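Local coordinates for protein sesquisabinene B synthase 2 (Santalum album, PDB 6A2C) that probably cyclises farnesyl diphosphate to the sesquiterpene sesquisabinene B, as a magnesium-dependent plant terpene synthase, at residues R89-K94 with W226-Y231. Residues are numbered along the deposited sequence; the frame is centred on the assembly and turned at random.
Sequences RRLGLK and WFIDTY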
ATOM      1  N   ARG A  89      21.087 -23.223  15.727  1.00 23.98           N
ATOM      2  CA  ARG A  89      20.840 -21.796  16.111  1.00 23.74           C
ATOM      3  C   ARG A  89      21.620 -20.888  15.164  1.00 22.48           C
ATOM      4  O   ARG A  89      21.060 -19.917  14.614  1.00 22.43           O
ATOM      5  CB  ARG A  89      21.278 -21.545  17.555  1.00 21.47           C
ATOM      6  CG  ARG A  89      21.218 -20.085  18.005  1.00 21.66           C
ATOM      7  CD  ARG A  89      22.553 -19.393  17.818  1.00 22.83           C
ATOM      8  NE  ARG A  89      22.639 -18.005  18.246  1.00 23.78           N
ATOM      9  CZ  ARG A  89      22.963 -17.612  19.457  1.00 24.17           C
ATOM     10  NH1 ARG A  89      23.187 -18.505  20.411  1.00 24.39           N
ATOM     11  NH2 ARG A  89      23.078 -16.322  19.704  1.00 25.29           N
ATOM     12  N   ARG A  90      22.869 -21.238  14.925  1.00 24.03           N
ATOM     13  CA  ARG A  90      23.801 -20.373  14.168  1.00 26.20           C
ATOM     14  C   ARG A  90      23.442 -20.368  12.684  1.00 24.62           C
ATOM     15  O   ARG A  90      23.622 -19.322  12.034  1.00 21.10           O
ATOM     16  CB  ARG A  90      25.229 -20.837  14.431  1.00 31.85           C
ATOM     17  CG  ARG A  90      26.057 -19.831  15.192  1.00 36.95           C
ATOM     18  CD  ARG A  90      27.481 -20.027  14.764  1.00 37.82           C
ATOM     19  NE  ARG A  90      28.246 -18.840  14.462  1.00 31.62           N
ATOM     20  CZ  ARG A  90      29.371 -18.538  15.091  1.00 33.63           C
ATOM     21  NH1 ARG A  90      29.768 -19.337  16.064  1.00 28.30           N
ATOM     22  NH2 ARG A  90      30.084 -17.457  14.754  1.00 33.32           N
ATOM     23  N   LEU A  91      22.888 -21.476  12.183  1.00 23.21           N
ATOM     24  CA  LEU A  91      22.328 -21.570  10.823  1.00 23.23           C
ATOM     25  C   LEU A  91      21.016 -20.791  10.696  1.00 23.26           C
ATOM     26  O   LEU A  91      20.432 -20.812   9.588  1.00 23.33           O
ATOM     27  CB  LEU A  91      22.087 -23.037  10.476  1.00 25.03           C
ATOM     28  CG  LEU A  91      23.366 -23.834  10.274  1.00 25.19           C
ATOM     29  CD1 LEU A  91      23.026 -25.314  10.195  1.00 25.54           C
ATOM     30  CD2 LEU A  91      24.155 -23.350   9.060  1.00 25.42           C
ATOM     31  N   GLY A  92      20.505 -20.216  11.785  1.00 21.93           N
ATOM     32  CA  GLY A  92      19.279 -19.405  11.710  1.00 24.09           C
ATOM     33  C   GLY A  92      18.001 -20.221  11.803  1.00 25.29           C
ATOM     34  O   GLY A  92      16.971 -19.706  11.385  1.00 24.54           O
ATOM     35  N   LEU A  93      18.026 -21.416  12.397  1.00 27.68           N
ATOM     36  CA  LEU A  93      16.893 -22.369  12.272  1.00 27.36           C
ATOM     37  C   LEU A  93      16.187 -22.585  13.603  1.00 27.39           C
ATOM     38  O   LEU A  93      15.213 -23.363  13.610  1.00 27.13           O
ATOM     39  CB  LEU A  93      17.415 -23.708  11.750  1.00 27.18           C
ATOM     40  CG  LEU A  93      17.997 -23.680  10.344  1.00 27.83           C
ATOM     41  CD1 LEU A  93      18.566 -25.052   9.989  1.00 28.29           C
ATOM     42  CD2 LEU A  93      16.946 -23.250   9.354  1.00 28.88           C
ATOM     43  N   LYS A  94      16.635 -21.970  14.692  1.00 26.35           N
ATOM     44  CA  LYS A  94      16.009 -22.268  15.997  1.00 27.86           C
ATOM     45  C   LYS A  94      14.500 -22.006  15.921  1.00 28.48           C
ATOM     46  O   LYS A  94      13.740 -22.763  16.557  1.00 26.99           O
ATOM     47  CB  LYS A  94      16.682 -21.514  17.141  1.00 31.05           C
ATOM     48  CG  LYS A  94      16.252 -21.991  18.512  1.00 32.10           C
ATOM     49  CD  LYS A  94      17.131 -21.519  19.651  1.00 35.73           C
ATOM     50  CE  LYS A  94      16.752 -20.149  20.150  1.00 41.38           C
ATOM     51  NZ  LYS A  94      15.529 -20.196  20.981  1.00 43.29           N
ATOM     52  N   TRP A 226      26.238 -15.916   6.896  1.00 24.08           N
ATOM     53  CA  TRP A 226      27.698 -16.089   7.041  1.00 24.52           C
ATOM     54  C   TRP A 226      28.001 -17.540   7.446  1.00 26.79           C
ATOM     55  O   TRP A 226      28.984 -18.169   6.917  1.00 24.27           O
ATOM     56  CB  TRP A 226      28.231 -15.100   8.067  1.00 24.11           C
ATOM     57  CG  TRP A 226      29.706 -15.197   8.261  1.00 23.35           C
ATOM     58  CD1 TRP A 226      30.664 -14.586   7.506  1.00 27.72           C
ATOM     59  CD2 TRP A 226      30.405 -16.029   9.193  1.00 24.80           C
ATOM     60  NE1 TRP A 226      31.908 -14.869   8.002  1.00 25.76           N
ATOM     61  CE2 TRP A 226      31.779 -15.769   9.018  1.00 24.72           C
ATOM     62  CE3 TRP A 226      30.004 -16.855  10.252  1.00 26.97           C
ATOM     63  CZ2 TRP A 226      32.750 -16.350   9.826  1.00 25.50           C
ATOM     64  CZ3 TRP A 226      30.969 -17.461  11.021  1.00 26.09           C
ATOM     65  CH2 TRP A 226      32.319 -17.199  10.816  1.00 25.00           C
ATOM     66  N   PHE A 227      27.258 -18.049   8.421  1.00 21.81           N
ATOM     67  CA  PHE A 227      27.593 -19.347   9.039  1.00 23.24           C
ATOM     68  C   PHE A 227      27.256 -20.512   8.087  1.00 23.73           C
ATOM     69  O   PHE A 227      27.865 -21.577   8.252  1.00 26.44           O
ATOM     70  CB  PHE A 227      26.884 -19.532  10.371  1.00 25.03           C
ATOM     71  CG  PHE A 227      27.352 -20.747  11.106  1.00 23.74           C
ATOM     72  CD1 PHE A 227      28.642 -20.833  11.572  1.00 29.43           C
ATOM     73  CD2 PHE A 227      26.533 -21.839  11.220  1.00 26.65           C
ATOM     74  CE1 PHE A 227      29.097 -22.009  12.154  1.00 30.06           C
ATOM     75  CE2 PHE A 227      26.966 -22.991  11.851  1.00 26.34           C
ATOM     76  CZ  PHE A 227      28.246 -23.066  12.321  1.00 29.18           C
ATOM     77  N   ILE A 228      26.266 -20.370   7.221  1.00 23.43           N
ATOM     78  CA  ILE A 228      25.982 -21.387   6.165  1.00 26.76           C
ATOM     79  C   ILE A 228      27.268 -21.633   5.350  1.00 30.08           C
ATOM     80  O   ILE A 228      27.719 -22.803   5.275  1.00 28.64           O
ATOM     81  CB  ILE A 228      24.785 -20.984   5.294  1.00 29.60           C
ATOM     82  CG1 ILE A 228      23.472 -21.221   6.042  1.00 28.05           C
ATOM     83  CG2 ILE A 228      24.817 -21.739   3.969  1.00 29.94           C
ATOM     84  CD1 ILE A 228      22.293 -20.529   5.423  1.00 26.13           C
ATOM     85  N   ASP A 229      27.941 -20.575   4.897  1.00 32.54           N
ATOM     86  CA  ASP A 229      29.258 -20.705   4.213  1.00 33.83           C
ATOM     87  C   ASP A 229      30.275 -21.380   5.135  1.00 36.58           C
ATOM     88  O   ASP A 229      30.972 -22.301   4.669  1.00 37.58           O
ATOM     89  CB  ASP A 229      29.780 -19.356   3.727  1.00 40.08           C
ATOM     90  CG  ASP A 229      28.922 -18.793   2.623  1.00 38.58           C
ATOM     91  OD1 ASP A 229      28.042 -19.510   2.178  1.00 39.40           O
ATOM     92  OD2 ASP A 229      29.082 -17.618   2.304  1.00 43.90           O
ATOM     93  N   THR A 230      30.435 -20.899   6.371  1.00 33.88           N
ATOM     94  CA  THR A 230      31.511 -21.343   7.293  1.00 31.14           C
ATOM     95  C   THR A 230      31.294 -22.819   7.639  1.00 32.29           C
ATOM     96  O   THR A 230      32.263 -23.627   7.586  1.00 34.10           O
ATOM     97  CB  THR A 230      31.512 -20.482   8.558  1.00 32.38           C
ATOM     98  OG1 THR A 230      31.842 -19.136   8.206  1.00 31.08           O
ATOM     99  CG2 THR A 230      32.477 -21.002   9.605  1.00 34.02           C
ATOM    100  N   TYR A 231      30.053 -23.169   7.970  1.00 30.58           N
ATOM    101  CA  TYR A 231      29.669 -24.546   8.352  1.00 32.88           C
ATOM    102  C   TYR A 231      29.982 -25.552   7.221  1.00 35.68           C
ATOM    103  O   TYR A 231      30.399 -26.686   7.525  1.00 32.53           O
ATOM    104  CB  TYR A 231      28.178 -24.605   8.637  1.00 30.98           C
ATOM    105  CG  TYR A 231      27.728 -25.934   9.162  1.00 26.10           C
ATOM    106  CD1 TYR A 231      28.376 -26.542  10.225  1.00 30.34           C
ATOM    107  CD2 TYR A 231      26.659 -26.578   8.594  1.00 30.10           C
ATOM    108  CE1 TYR A 231      27.928 -27.740  10.750  1.00 28.80           C
ATOM    109  CE2 TYR A 231      26.209 -27.790   9.093  1.00 31.65           C
ATOM    110  CZ  TYR A 231      26.870 -28.391  10.145  1.00 29.84           C
ATOM    111  OH  TYR A 231      26.393 -29.573  10.622  1.00 30.89           O
TER
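Arg90 lays its aliphatic chain over one face of the Phe227 ring: CD stands 3.6 Å from the ring centroid and 16° off the normal, a CH-pi contact. Arg90 CB reaches the same ring farther along, 3.6 Å from Phe227 CD2, so the arginine chain spans much of the face. A bend about the CG-CD bond (chi3) carries the guanidinium to within 21° of the plane of the Phe227 ring. Its NH2 reaches the six-membered part of the Trp226 indole, 3.8 Å from Trp226 CZ3. The opposite face of Phe227 is covered within its own helix by Tyr231 CB, one turn on, and Leu91 CG sits at the ring edge, in its plane. The Leu91 CD2 methyl wedges among three side chains of helix 220-232, nearest Phe227 CD2 at 3.6 Å and also touching Ile228 CG1 and Tyr231 CD2. Phe227 can take its place under Arg90 because CG lies anti to the backbone N (chi1 -172°). With Phe227 cut back to an alanine, the Arg90 methylenes and Leu91 are likely to face a gap and the arginine chain to swing more freely. The polar end of Arg90 is anchored from the second shell by a salt bridge from NE to Glu223, on the same helix as Phe227. Trp226 in turn stacks on His209 of helix 201-212, and Leu91 also packs on Leu241 of helix 239-270. Gly92, with positive phi, closes helix 78-90 in a Schellman motif, its N bonded to Arg89 O at 2.9 Å. Far from the magnesium site, the end of helix 78-90, in the N-terminal terpene synthase domain, packs against the side of helix 220-232, as in the mainly alpha-helical fold of plant terpene synthases.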